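Local coordinates for protein dimethyl-sulfide monooxygenase (Hyphomicrobium sulfonivorans, PDB 6AK1) that oxidises dimethyl sulfide with O2 and NADH, using FMN as cofactor, to give methanethiol and formaldehyde in the first step of dimethyl sulfide degradation, at residues R24-Q29 with L300-P305; Y164-Y169 with A450-A455; K377-L382 with R417-A422. One frame throughout, in Å; residues are numbered along the deposited sequence.

Contact 1: R24-Q29 with L300-P305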
ATOM      1  N   ARG A  24      10.794   2.919 -21.435  1.00 23.75           N
ATOM      2  CA  ARG A  24      11.564   3.325 -22.596  1.00 25.59           C
ATOM      3  C   ARG A  24      11.114   4.665 -23.151  1.00 23.80           C
ATOM      4  O   ARG A  24      11.864   5.276 -23.918  1.00 26.40           O
ATOM      5  CB  ARG A  24      11.452   2.254 -23.685  1.00 23.43           C
ATOM      6  CG  ARG A  24      11.903   0.885 -23.231  1.00 24.45           C
ATOM      7  CD  ARG A  24      11.457  -0.158 -24.221  1.00 25.05           C
ATOM      8  NE  ARG A  24      12.145   0.014 -25.492  1.00 23.90           N
ATOM      9  CZ  ARG A  24      11.602  -0.247 -26.671  1.00 28.05           C
ATOM     10  NH1 ARG A  24      10.351  -0.675 -26.736  1.00 27.38           N
ATOM     11  NH2 ARG A  24      12.313  -0.077 -27.779  1.00 31.45           N
ATOM     12  N   HIS A  25       9.912   5.121 -22.811  1.00 22.89           N
ATOM     13  CA  HIS A  25       9.425   6.374 -23.367  1.00 23.37           C
ATOM     14  C   HIS A  25      10.377   7.512 -22.996  1.00 25.93           C
ATOM     15  O   HIS A  25      10.935   7.521 -21.890  1.00 24.59           O
ATOM     16  CB  HIS A  25       8.018   6.682 -22.861  1.00 19.78           C
ATOM     17  CG  HIS A  25       7.349   7.802 -23.595  1.00 22.37           C
ATOM     18  ND1 HIS A  25       7.501   9.122 -23.235  1.00 25.48           N
ATOM     19  CD2 HIS A  25       6.549   7.801 -24.688  1.00 22.66           C
ATOM     20  CE1 HIS A  25       6.803   9.886 -24.058  1.00 25.28           C
ATOM     21  NE2 HIS A  25       6.220   9.107 -24.951  1.00 26.03           N
ATOM     22  N   PRO A  26      10.608   8.470 -23.897  1.00 25.75           N
ATOM     23  CA  PRO A  26      11.524   9.580 -23.569  1.00 22.40           C
ATOM     24  C   PRO A  26      11.142  10.366 -22.321  1.00 25.29           C
ATOM     25  O   PRO A  26      12.037  10.893 -21.644  1.00 25.82           O
ATOM     26  CB  PRO A  26      11.461  10.459 -24.828  1.00 26.31           C
ATOM     27  CG  PRO A  26      11.094   9.473 -25.964  1.00 26.03           C
ATOM     28  CD  PRO A  26      10.138   8.514 -25.303  1.00 25.38           C
ATOM     29  N   SER A  27       9.847  10.469 -21.994  1.00 21.80           N
ATOM     30  CA  SER A  27       9.400  11.200 -20.815  1.00 24.28           C
ATOM     31  C   SER A  27       9.576  10.436 -19.508  1.00 24.39           C
ATOM     32  O   SER A  27       9.490  11.054 -18.442  1.00 20.45           O
ATOM     33  CB  SER A  27       7.928  11.577 -20.943  1.00 19.70           C
ATOM     34  OG  SER A  27       7.738  12.348 -22.106  1.00 34.81           O
ATOM     35  N   SER A  28       9.787   9.124 -19.542  1.00 23.40           N
ATOM     36  CA  SER A  28       9.773   8.365 -18.299  1.00 24.27           C
ATOM     37  C   SER A  28      11.095   8.498 -17.560  1.00 23.13           C
ATOM     38  O   SER A  28      12.172   8.308 -18.138  1.00 21.85           O
ATOM     39  CB  SER A  28       9.476   6.889 -18.548  1.00 21.93           C
ATOM     40  OG  SER A  28       9.227   6.222 -17.318  1.00 22.49           O
ATOM     41  N   GLN A  29      10.998   8.799 -16.269  1.00 21.08           N
ATOM     42  CA  GLN A  29      12.119   8.700 -15.345  1.00 21.56           C
ATOM     43  C   GLN A  29      12.006   7.477 -14.432  1.00 23.18           C
ATOM     44  O   GLN A  29      12.615   7.450 -13.351  1.00 22.66           O
ATOM     45  CB  GLN A  29      12.231   9.992 -14.528  1.00 20.67           C
ATOM     46  CG  GLN A  29      12.382  11.232 -15.403  1.00 20.81           C
ATOM     47  CD  GLN A  29      12.499  12.498 -14.595  1.00 19.97           C
ATOM     48  OE1 GLN A  29      13.124  12.508 -13.546  1.00 28.79           O
ATOM     49  NE2 GLN A  29      11.882  13.565 -15.070  1.00 16.54           N
ATOM     50  N   LEU A 300       1.798   2.777 -25.813  1.00 25.47           N
ATOM     51  CA  LEU A 300       1.725   1.381 -26.231  1.00 23.82           C
ATOM     52  C   LEU A 300       2.777   1.035 -27.278  1.00 27.67           C
ATOM     53  O   LEU A 300       3.202  -0.122 -27.360  1.00 29.88           O
ATOM     54  CB  LEU A 300       0.344   1.055 -26.774  1.00 28.93           C
ATOM     55  CG  LEU A 300      -0.770   0.794 -25.772  1.00 31.94           C
ATOM     56  CD1 LEU A 300      -1.997   0.223 -26.501  1.00 34.13           C
ATOM     57  CD2 LEU A 300      -0.296  -0.142 -24.679  1.00 26.84           C
ATOM     58  N   SER A 301       3.224   2.001 -28.081  1.00 25.22           N
ATOM     59  CA  SER A 301       4.245   1.662 -29.065  1.00 23.21           C
ATOM     60  C   SER A 301       5.563   1.267 -28.412  1.00 28.24           C
ATOM     61  O   SER A 301       6.387   0.626 -29.072  1.00 27.91           O
ATOM     62  CB  SER A 301       4.464   2.818 -30.051  1.00 25.45           C
ATOM     63  OG  SER A 301       5.109   3.924 -29.441  1.00 30.09           O
ATOM     64  N   TYR A 302       5.768   1.603 -27.126  1.00 27.19           N
ATOM     65  CA  TYR A 302       6.937   1.157 -26.371  1.00 24.36           C
ATOM     66  C   TYR A 302       6.695  -0.126 -25.587  1.00 28.32           C
ATOM     67  O   TYR A 302       7.591  -0.559 -24.847  1.00 28.41           O
ATOM     68  CB  TYR A 302       7.406   2.253 -25.406  1.00 25.66           C
ATOM     69  CG  TYR A 302       8.019   3.427 -26.130  1.00 24.02           C
ATOM     70  CD1 TYR A 302       9.369   3.435 -26.441  1.00 24.16           C
ATOM     71  CD2 TYR A 302       7.238   4.502 -26.536  1.00 21.48           C
ATOM     72  CE1 TYR A 302       9.932   4.481 -27.136  1.00 25.23           C
ATOM     73  CE2 TYR A 302       7.791   5.564 -27.225  1.00 23.44           C
ATOM     74  CZ  TYR A 302       9.141   5.544 -27.522  1.00 25.30           C
ATOM     75  OH  TYR A 302       9.719   6.593 -28.197  1.00 29.74           O
ATOM     76  N   ALA A 303       5.526  -0.747 -25.740  1.00 26.96           N
ATOM     77  CA  ALA A 303       5.165  -1.881 -24.898  1.00 29.03           C
ATOM     78  C   ALA A 303       6.154  -3.029 -25.071  1.00 30.45           C
ATOM     79  O   ALA A 303       6.678  -3.259 -26.165  1.00 27.89           O
ATOM     80  CB  ALA A 303       3.756  -2.357 -25.233  1.00 24.16           C
ATOM     81  N   ASN A 304       6.428  -3.742 -23.974  1.00 31.86           N
ATOM     82  CA  ASN A 304       7.195  -4.989 -24.010  1.00 30.72           C
ATOM     83  C   ASN A 304       6.261  -6.105 -23.561  1.00 30.02           C
ATOM     84  O   ASN A 304       6.102  -6.342 -22.352  1.00 27.42           O
ATOM     85  CB  ASN A 304       8.443  -4.922 -23.132  1.00 26.35           C
ATOM     86  CG  ASN A 304       9.374  -6.125 -23.351  1.00 33.62           C
ATOM     87  OD1 ASN A 304       8.909  -7.256 -23.548  1.00 35.62           O
ATOM     88  ND2 ASN A 304      10.682  -5.887 -23.324  1.00 29.55           N
ATOM     89  N   PRO A 305       5.613  -6.808 -24.504  1.00 27.29           N
ATOM     90  CA  PRO A 305       4.662  -7.869 -24.104  1.00 25.34           C
ATOM     91  C   PRO A 305       5.300  -8.971 -23.280  1.00 26.63           C
ATOM     92  O   PRO A 305       4.658  -9.504 -22.368  1.00 29.49           O
ATOM     93  CB  PRO A 305       4.136  -8.395 -25.449  1.00 33.69           C
ATOM     94  CG  PRO A 305       4.376  -7.252 -26.448  1.00 30.75           C
ATOM     95  CD  PRO A 305       5.649  -6.596 -25.970  1.00 26.74           C
TER
HETATM   96  O   HOH W   1       7.641  -1.761 -28.529  1.00 36.73           O
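Tyr-302 lies with one face of its ring against the backbone of His-25, and this is where the two loops pack closely. The CA of His-25 stands 4.0 Å from the centroid of the Tyr-302 ring and almost exactly on the ring normal, a CH-pi contact. With its CG anti to the backbone N (chi1 -168°), His-25 brings its imidazole to the same tyrosine in an offset edge-to-face pair, planes 71° apart, and the closest atoms are His-25 CD2 and Tyr-302 CE2 at 3.6 Å. Pro-26 adds an apolar contact, its CD 3.8 Å from Tyr-302 CZ. The imidazole is itself held through both nitrogens: His-25 ND1 accepts from Ser-27 N at 3.0 Å, while its NE2 bonds to the carboxylate of Glu-298.

Away from this patch the contact loosens on the exposed side of Arg-24. Arg-24 CB still touches Tyr-302 CD1 at 3.7 Å. The bent chain ends in a weak hydrogen bond from Arg-24 NH1 to Tyr-302 O, 3.3 Å long. A water that donates to the carbonyls of Ser-301 and Ala-303 accepts a further weak bond from Arg-24 NH1.

Type I beta turns run from His-25 to Ser-28 and from Leu-300 to Ala-303, and Asn-304 follows as the N-cap of helix 305-316. The packing of an aromatic ring between two loop turns thus joins peripheral excursions of a luciferase-like TIM barrel.

Contact 2: Y164-Y169 with A450-A455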
ATOM      1  N   TYR A 164       0.900 -11.794  15.187  1.00 22.94           N
ATOM      2  CA  TYR A 164       1.889 -10.813  14.765  1.00 25.65           C
ATOM      3  C   TYR A 164       1.409  -9.390  15.026  1.00 19.79           C
ATOM      4  O   TYR A 164       2.129  -8.590  15.633  1.00 20.71           O
ATOM      5  CB  TYR A 164       2.213 -11.019  13.281  1.00 22.03           C
ATOM      6  CG  TYR A 164       3.459 -10.289  12.808  1.00 22.77           C
ATOM      7  CD1 TYR A 164       3.446  -8.901  12.593  1.00 18.63           C
ATOM      8  CD2 TYR A 164       4.644 -10.988  12.561  1.00 22.15           C
ATOM      9  CE1 TYR A 164       4.578  -8.233  12.163  1.00 20.95           C
ATOM     10  CE2 TYR A 164       5.782 -10.324  12.118  1.00 26.43           C
ATOM     11  CZ  TYR A 164       5.742  -8.947  11.925  1.00 24.74           C
ATOM     12  OH  TYR A 164       6.862  -8.281  11.482  1.00 22.76           O
ATOM     13  N   MET A 165       0.189  -9.057  14.566  1.00 22.00           N
ATOM     14  CA  MET A 165      -0.362  -7.712  14.755  1.00 21.26           C
ATOM     15  C   MET A 165      -0.622  -7.418  16.228  1.00 22.99           C
ATOM     16  O   MET A 165      -0.400  -6.292  16.692  1.00 26.01           O
ATOM     17  CB  MET A 165      -1.665  -7.548  13.969  1.00 21.13           C
ATOM     18  CG  MET A 165      -1.575  -7.889  12.493  1.00 28.43           C
ATOM     19  SD  MET A 165      -0.452  -6.815  11.561  1.00 22.61           S
ATOM     20  CE  MET A 165      -1.238  -5.209  11.764  1.00 20.38           C
ATOM     21  N   GLU A 166      -1.130  -8.405  16.968  1.00 21.72           N
ATOM     22  CA  GLU A 166      -1.279  -8.265  18.418  1.00 27.55           C
ATOM     23  C   GLU A 166       0.021  -7.780  19.065  1.00 24.39           C
ATOM     24  O   GLU A 166       0.024  -6.811  19.833  1.00 22.78           O
ATOM     25  CB  GLU A 166      -1.736  -9.605  19.013  1.00 27.25           C
ATOM     26  CG  GLU A 166      -1.699  -9.694  20.540  1.00 32.65           C
ATOM     27  CD  GLU A 166      -2.134 -11.069  21.072  1.00 37.03           C
ATOM     28  OE1 GLU A 166      -2.415 -11.982  20.260  1.00 33.63           O
ATOM     29  OE2 GLU A 166      -2.194 -11.235  22.309  1.00 41.35           O
ATOM     30  N   VAL A 167       1.146  -8.427  18.732  1.00 23.92           N
ATOM     31  CA  VAL A 167       2.448  -8.001  19.255  1.00 21.55           C
ATOM     32  C   VAL A 167       2.730  -6.547  18.886  1.00 23.81           C
ATOM     33  O   VAL A 167       3.106  -5.736  19.742  1.00 22.14           O
ATOM     34  CB  VAL A 167       3.565  -8.927  18.734  1.00 21.68           C
ATOM     35  CG1 VAL A 167       4.934  -8.344  19.056  1.00 19.11           C
ATOM     36  CG2 VAL A 167       3.414 -10.352  19.303  1.00 25.06           C
ATOM     37  N   MET A 168       2.568  -6.202  17.593  1.00 21.60           N
ATOM     38  CA  MET A 168       2.817  -4.835  17.130  1.00 21.44           C
ATOM     39  C   MET A 168       1.958  -3.835  17.890  1.00 19.59           C
ATOM     40  O   MET A 168       2.456  -2.802  18.355  1.00 21.77           O
ATOM     41  CB  MET A 168       2.528  -4.704  15.623  1.00 19.71           C
ATOM     42  CG  MET A 168       3.189  -5.725  14.728  1.00 20.13           C
ATOM     43  SD  MET A 168       4.971  -5.527  14.705  1.00 23.25           S
ATOM     44  CE  MET A 168       5.181  -4.203  13.517  1.00 20.56           C
ATOM     45  N   TYR A 169       0.649  -4.113  17.997  1.00 21.18           N
ATOM     46  CA  TYR A 169      -0.260  -3.205  18.702  1.00 21.69           C
ATOM     47  C   TYR A 169       0.104  -3.067  20.189  1.00 23.98           C
ATOM     48  O   TYR A 169      -0.026  -1.981  20.773  1.00 22.78           O
ATOM     49  CB  TYR A 169      -1.703  -3.691  18.554  1.00 21.98           C
ATOM     50  CG  TYR A 169      -2.262  -3.709  17.128  1.00 23.97           C
ATOM     51  CD1 TYR A 169      -1.775  -2.855  16.138  1.00 24.32           C
ATOM     52  CD2 TYR A 169      -3.293  -4.568  16.789  1.00 22.50           C
ATOM     53  CE1 TYR A 169      -2.298  -2.879  14.839  1.00 21.13           C
ATOM     54  CE2 TYR A 169      -3.825  -4.596  15.502  1.00 23.66           C
ATOM     55  CZ  TYR A 169      -3.327  -3.750  14.534  1.00 25.51           C
ATOM     56  OH  TYR A 169      -3.864  -3.801  13.261  1.00 23.15           O
ATOM     57  N   ALA A 450      -6.790  -0.392  19.587  1.00 25.65           N
ATOM     58  CA  ALA A 450      -7.247   0.407  20.724  1.00 26.72           C
ATOM     59  C   ALA A 450      -7.396  -0.404  22.010  1.00 29.00           C
ATOM     60  O   ALA A 450      -7.405   0.178  23.096  1.00 33.64           O
ATOM     61  CB  ALA A 450      -8.575   1.078  20.384  1.00 30.51           C
ATOM     62  N   GLN A 451      -7.509  -1.728  21.929  1.00 30.43           N
ATOM     63  CA  GLN A 451      -7.666  -2.492  23.161  1.00 34.62           C
ATOM     64  C   GLN A 451      -6.385  -2.566  23.984  1.00 35.53           C
ATOM     65  O   GLN A 451      -6.453  -2.895  25.173  1.00 35.10           O
ATOM     66  CB  GLN A 451      -8.176  -3.894  22.853  1.00 32.55           C
ATOM     67  CG  GLN A 451      -7.227  -4.760  22.091  1.00 35.76           C
ATOM     68  CD  GLN A 451      -7.977  -5.598  21.079  1.00 46.89           C
ATOM     69  OE1 GLN A 451      -9.208  -5.618  21.094  1.00 53.74           O
ATOM     70  NE2 GLN A 451      -7.248  -6.267  20.172  1.00 43.89           N
ATOM     71  N   TYR A 452      -5.226  -2.254  23.408  1.00 30.05           N
ATOM     72  CA  TYR A 452      -4.012  -2.192  24.209  1.00 29.30           C
ATOM     73  C   TYR A 452      -3.722  -0.791  24.718  1.00 28.04           C
ATOM     74  O   TYR A 452      -2.797  -0.621  25.513  1.00 28.01           O
ATOM     75  CB  TYR A 452      -2.830  -2.741  23.411  1.00 26.88           C
ATOM     76  CG  TYR A 452      -3.184  -4.105  22.926  1.00 28.02           C
ATOM     77  CD1 TYR A 452      -3.344  -5.152  23.830  1.00 27.89           C
ATOM     78  CD2 TYR A 452      -3.444  -4.338  21.596  1.00 25.39           C
ATOM     79  CE1 TYR A 452      -3.719  -6.404  23.412  1.00 27.71           C
ATOM     80  CE2 TYR A 452      -3.811  -5.585  21.164  1.00 30.56           C
ATOM     81  CZ  TYR A 452      -3.951  -6.615  22.072  1.00 31.51           C
ATOM     82  OH  TYR A 452      -4.319  -7.861  21.621  1.00 34.13           O
ATOM     83  N   ARG A 453      -4.514   0.201  24.310  1.00 27.24           N
ATOM     84  CA  ARG A 453      -4.339   1.557  24.796  1.00 33.73           C
ATOM     85  C   ARG A 453      -4.714   1.602  26.275  1.00 32.26           C
ATOM     86  O   ARG A 453      -5.840   1.262  26.657  1.00 31.29           O
ATOM     87  CB  ARG A 453      -5.166   2.535  23.966  1.00 34.56           C
ATOM     88  CG  ARG A 453      -5.111   3.945  24.512  1.00 35.48           C
ATOM     89  CD  ARG A 453      -5.737   4.950  23.489  1.00 36.58           C
ATOM     90  NE  ARG A 453      -5.875   6.226  24.182  1.00 43.54           N
ATOM     91  CZ  ARG A 453      -6.218   7.360  23.575  1.00 47.03           C
ATOM     92  NH1 ARG A 453      -6.330   8.486  24.272  1.00 51.26           N
ATOM     93  NH2 ARG A 453      -6.432   7.373  22.259  1.00 48.64           N
ATOM     94  N   ASP A 454      -3.736   1.962  27.101  1.00 30.39           N
ATOM     95  CA  ASP A 454      -3.850   2.000  28.558  1.00 37.52           C
ATOM     96  C   ASP A 454      -4.111   0.632  29.183  1.00 35.02           C
ATOM     97  O   ASP A 454      -4.455   0.553  30.369  1.00 36.22           O
ATOM     98  CB  ASP A 454      -4.933   2.990  29.000  1.00 39.12           C
ATOM     99  CG  ASP A 454      -4.514   4.428  28.806  1.00 40.44           C
ATOM    100  OD1 ASP A 454      -3.326   4.751  29.039  1.00 45.72           O
ATOM    101  OD2 ASP A 454      -5.390   5.233  28.422  1.00 46.39           O
ATOM    102  N   ALA A 455      -3.943  -0.454  28.424  1.00 31.32           N
ATOM    103  CA  ALA A 455      -4.235  -1.790  28.938  1.00 31.97           C
ATOM    104  C   ALA A 455      -3.174  -2.314  29.893  1.00 33.58           C
ATOM    105  O   ALA A 455      -3.396  -3.358  30.512  1.00 38.71           O
ATOM    106  CB  ALA A 455      -4.399  -2.802  27.796  1.00 29.17           C
TER
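Tyr-452 reaches helix 157-174 through van der Waals contacts at ring carbons and at the hydroxyl. Its ring carbons CD2 and CE2 rest against Tyr-169 CB, with Tyr-452 CD2 the nearer at 3.6 Å from Tyr-169 CB. The touch is between a methylene and ring carbons, not between two stacked rings: Tyr-169 CG is anti to its own carbonyl carbon (chi1 -63°), and its phenol leads away from Tyr-452. Near the base of the side chain, Tyr-452 CB lies 3.9 Å from the carbonyl O of Tyr-169.

A van der Waals contact with the hydroxyl is made one helical turn earlier, where the side chain of Glu-166 crosses Tyr-452 at about a right angle. CG of Glu-166 is 3.4 Å from Tyr-452 OH, and the carboxylate plane is only 8° from that of the tyrosine ring.

The polar interactions of the helix residues are directed elsewhere. Glu-166 OE2 forms a salt bridge with Lys-170 further along the helix, and Tyr-169 OH bonds to Asn-240.

Tyr-452 is itself the first residue of a type II beta turn that ends at Ala-455. The C-terminal loop after helix 431-435 is thereby laid on the outside of helix 157-174, whose other residues, among them Met-165 and Met-168, pack on Trp-132 of barrel strand 130-135, while Pro-112 of helix 112-126 receives Val-167 and Met-168.

Contact 3: K377-L382 with R417-A422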
ATOM      1  N   LYS A 377     -14.506  13.357 -19.453  1.00 24.87           N
ATOM      2  CA  LYS A 377     -14.740  11.918 -19.454  1.00 24.79           C
ATOM      3  C   LYS A 377     -13.996  11.242 -18.306  1.00 29.03           C
ATOM      4  O   LYS A 377     -14.516  10.309 -17.680  1.00 27.74           O
ATOM      5  CB  LYS A 377     -14.320  11.332 -20.799  1.00 22.59           C
ATOM      6  CG  LYS A 377     -14.271   9.808 -20.860  1.00 26.19           C
ATOM      7  CD  LYS A 377     -13.731   9.379 -22.228  1.00 34.08           C
ATOM      8  CE  LYS A 377     -13.923   7.892 -22.513  1.00 35.24           C
ATOM      9  NZ  LYS A 377     -13.000   7.038 -21.715  1.00 34.87           N
ATOM     10  N   VAL A 378     -12.777  11.702 -18.005  1.00 25.15           N
ATOM     11  CA  VAL A 378     -12.030  11.124 -16.893  1.00 24.57           C
ATOM     12  C   VAL A 378     -12.720  11.435 -15.570  1.00 26.29           C
ATOM     13  O   VAL A 378     -12.987  10.529 -14.776  1.00 26.84           O
ATOM     14  CB  VAL A 378     -10.571  11.611 -16.899  1.00 21.18           C
ATOM     15  CG1 VAL A 378      -9.896  11.203 -15.603  1.00 24.62           C
ATOM     16  CG2 VAL A 378      -9.838  11.011 -18.085  1.00 22.76           C
ATOM     17  N   ALA A 379     -13.039  12.715 -15.323  1.00 24.78           N
ATOM     18  CA  ALA A 379     -13.688  13.090 -14.069  1.00 24.29           C
ATOM     19  C   ALA A 379     -15.035  12.398 -13.914  1.00 28.61           C
ATOM     20  O   ALA A 379     -15.408  12.002 -12.803  1.00 29.56           O
ATOM     21  CB  ALA A 379     -13.859  14.604 -13.981  1.00 23.18           C
ATOM     22  N   ASP A 380     -15.774  12.234 -15.020  1.00 27.69           N
ATOM     23  CA  ASP A 380     -17.054  11.538 -14.952  1.00 29.49           C
ATOM     24  C   ASP A 380     -16.869  10.118 -14.425  1.00 29.31           C
ATOM     25  O   ASP A 380     -17.598   9.681 -13.531  1.00 28.20           O
ATOM     26  CB  ASP A 380     -17.740  11.496 -16.324  1.00 26.99           C
ATOM     27  CG  ASP A 380     -18.339  12.834 -16.749  1.00 31.45           C
ATOM     28  OD1 ASP A 380     -18.412  13.776 -15.928  1.00 34.62           O
ATOM     29  OD2 ASP A 380     -18.754  12.934 -17.930  1.00 33.71           O
ATOM     30  N   GLU A 381     -15.903   9.375 -14.981  1.00 27.10           N
ATOM     31  CA  GLU A 381     -15.744   7.979 -14.576  1.00 28.24           C
ATOM     32  C   GLU A 381     -15.199   7.871 -13.152  1.00 26.53           C
ATOM     33  O   GLU A 381     -15.599   6.975 -12.400  1.00 25.08           O
ATOM     34  CB  GLU A 381     -14.849   7.218 -15.568  1.00 30.23           C
ATOM     35  CG  GLU A 381     -15.197   5.714 -15.646  1.00 41.34           C
ATOM     36  CD  GLU A 381     -14.118   4.828 -16.287  1.00 44.22           C
ATOM     37  OE1 GLU A 381     -13.225   4.317 -15.555  1.00 37.71           O
ATOM     38  OE2 GLU A 381     -14.182   4.617 -17.521  1.00 44.27           O
ATOM     39  N   LEU A 382     -14.307   8.787 -12.753  1.00 24.21           N
ATOM     40  CA  LEU A 382     -13.807   8.781 -11.379  1.00 29.04           C
ATOM     41  C   LEU A 382     -14.946   8.950 -10.378  1.00 29.46           C
ATOM     42  O   LEU A 382     -14.971   8.288  -9.331  1.00 25.05           O
ATOM     43  CB  LEU A 382     -12.761   9.887 -11.177  1.00 26.91           C
ATOM     44  CG  LEU A 382     -11.439   9.819 -11.944  1.00 25.50           C
ATOM     45  CD1 LEU A 382     -10.526  10.985 -11.533  1.00 24.83           C
ATOM     46  CD2 LEU A 382     -10.743   8.493 -11.695  1.00 20.45           C
ATOM     47  N   ARG A 417     -11.768  19.617  -8.444  1.00 29.17           N
ATOM     48  CA  ARG A 417     -11.966  20.694  -7.475  1.00 31.80           C
ATOM     49  C   ARG A 417     -13.205  21.502  -7.808  1.00 34.68           C
ATOM     50  O   ARG A 417     -13.982  21.857  -6.916  1.00 35.14           O
ATOM     51  CB  ARG A 417     -10.749  21.624  -7.434  1.00 28.59           C
ATOM     52  CG  ARG A 417      -9.577  21.037  -6.695  1.00 34.25           C
ATOM     53  CD  ARG A 417      -8.368  21.959  -6.694  1.00 30.98           C
ATOM     54  NE  ARG A 417      -7.269  21.300  -6.009  1.00 32.42           N
ATOM     55  CZ  ARG A 417      -6.058  21.814  -5.862  1.00 35.47           C
ATOM     56  NH1 ARG A 417      -5.772  23.013  -6.356  1.00 34.68           N
ATOM     57  NH2 ARG A 417      -5.135  21.121  -5.212  1.00 31.90           N
ATOM     58  N   LYS A 418     -13.401  21.808  -9.091  1.00 32.92           N
ATOM     59  CA  LYS A 418     -14.589  22.543  -9.502  1.00 36.28           C
ATOM     60  C   LYS A 418     -15.864  21.756  -9.205  1.00 34.33           C
ATOM     61  O   LYS A 418     -16.879  22.347  -8.826  1.00 34.88           O
ATOM     62  CB  LYS A 418     -14.475  22.903 -10.986  1.00 32.61           C
ATOM     63  CG  LYS A 418     -15.787  22.859 -11.763  1.00 48.91           C
ATOM     64  CD  LYS A 418     -15.715  23.705 -13.046  1.00 49.66           C
ATOM     65  CE  LYS A 418     -17.060  23.737 -13.752  1.00 44.74           C
ATOM     66  NZ  LYS A 418     -17.573  22.342 -13.934  1.00 58.06           N
ATOM     67  N   ARG A 419     -15.826  20.431  -9.330  1.00 31.65           N
ATOM     68  CA  ARG A 419     -16.963  19.594  -8.949  1.00 33.89           C
ATOM     69  C   ARG A 419     -17.063  19.354  -7.446  1.00 32.35           C
ATOM     70  O   ARG A 419     -17.946  18.599  -7.020  1.00 29.75           O
ATOM     71  CB  ARG A 419     -16.894  18.236  -9.658  1.00 29.67           C
ATOM     72  CG  ARG A 419     -16.870  18.327 -11.163  1.00 34.83           C
ATOM     73  CD  ARG A 419     -16.813  16.956 -11.806  1.00 33.36           C
ATOM     74  NE  ARG A 419     -16.778  17.066 -13.258  1.00 30.75           N
ATOM     75  CZ  ARG A 419     -17.091  16.079 -14.089  1.00 31.53           C
ATOM     76  NH1 ARG A 419     -17.476  14.902 -13.603  1.00 27.38           N
ATOM     77  NH2 ARG A 419     -17.032  16.280 -15.404  1.00 25.82           N
ATOM     78  N   GLY A 420     -16.170  19.942  -6.643  1.00 30.09           N
ATOM     79  CA  GLY A 420     -16.218  19.798  -5.199  1.00 28.74           C
ATOM     80  C   GLY A 420     -15.753  18.460  -4.663  1.00 28.09           C
ATOM     81  O   GLY A 420     -16.091  18.108  -3.535  1.00 26.20           O
ATOM     82  N   ARG A 421     -14.965  17.707  -5.425  1.00 28.37           N
ATOM     83  CA  ARG A 421     -14.591  16.355  -5.027  1.00 29.84           C
ATOM     84  C   ARG A 421     -13.157  16.232  -4.517  1.00 30.88           C
ATOM     85  O   ARG A 421     -12.843  15.248  -3.842  1.00 34.71           O
ATOM     86  CB  ARG A 421     -14.778  15.387  -6.201  1.00 27.61           C
ATOM     87  CG  ARG A 421     -16.183  15.327  -6.793  1.00 32.74           C
ATOM     88  CD  ARG A 421     -17.277  15.237  -5.733  1.00 30.56           C
ATOM     89  NE  ARG A 421     -17.286  13.996  -4.954  1.00 27.88           N
ATOM     90  CZ  ARG A 421     -17.913  12.885  -5.316  1.00 27.55           C
ATOM     91  NH1 ARG A 421     -18.560  12.838  -6.478  1.00 29.29           N
ATOM     92  NH2 ARG A 421     -17.875  11.815  -4.527  1.00 28.68           N
ATOM     93  N   ALA A 422     -12.278  17.175  -4.830  1.00 29.62           N
ATOM     94  CA  ALA A 422     -10.882  17.107  -4.421  1.00 29.62           C
ATOM     95  C   ALA A 422     -10.559  18.302  -3.547  1.00 30.06           C
ATOM     96  O   ALA A 422     -11.064  19.402  -3.787  1.00 29.49           O
ATOM     97  CB  ALA A 422      -9.937  17.087  -5.634  1.00 24.12           C
TER
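OD1 of Asp-380 is gripped by two nitrogens of one guanidinium, that of Arg-419, in an end-on salt bridge. Arg-419 NH1 lies 2.7 Å from Asp-380 OD1 and meets its anti lone pair, the one turned away from the other oxygen. From Arg-419 NH2 the distance to Asp-380 OD1 is 2.9 Å, and this second donor comes from above the carboxylate plane. Because both bonds converge on one oxygen, neither is straight: the N-H...O angles are 143° at NH1 and 136° at NH2. The carboxylate and guanidinium planes stand 40° apart.

The flat group also rests on Ala-379, whose CB sits over the centre of one guanidinium face, 3.6 Å from Arg-419 CZ. Arg-419 spans the gap with a chain fully extended from CG to NE. Further acceptors surround its head: Glu-415 at NE, Glu-383 at NH1 and Gln-376 at NH2. This ring of acidic and amide groups probably favours the charged arginine and restrains its rotation.

A leucine here would probably leave Asp-380 OD1 without its cationic mate and take away one of the positive partners of Glu-383 and the salt bridge of Glu-415.

Arg-419 follows directly on helix 403-418, and Gly-420, with positive phi, closes that helix in a Schellman motif. The salt bridge thus ties the C-terminal end of helix 403-418 to helix 375-388, on the flank that faces it. Deeper in, Val-378 and Leu-382 pack on Ile-412 of the neighbouring helix and on Leu-371 of barrel strand 370-372.

In the fold
All three contacts lie in the outer parts of the chain, 22 to 25 Å from its centre, and each joins one buried residue to more exposed partners; none is a true core contact. They hold different elements: contact 1 joins two loops, contact 2 lays a C-terminal loop on a helix, and contact 3 links the end of one helix to the flank of another. Chemistry follows place, from an aromatic and CH-pi cluster in contact 1, through van der Waals touches of a tyrosine ring and its hydroxyl in contact 2, to a charged bridge in contact 3. Contacts 1 and 2 lie on opposite sides of the chain's centre. Along the chain, contact 3 is nested inside the loop closed by contact 2, though their centres lie about 39 Å apart.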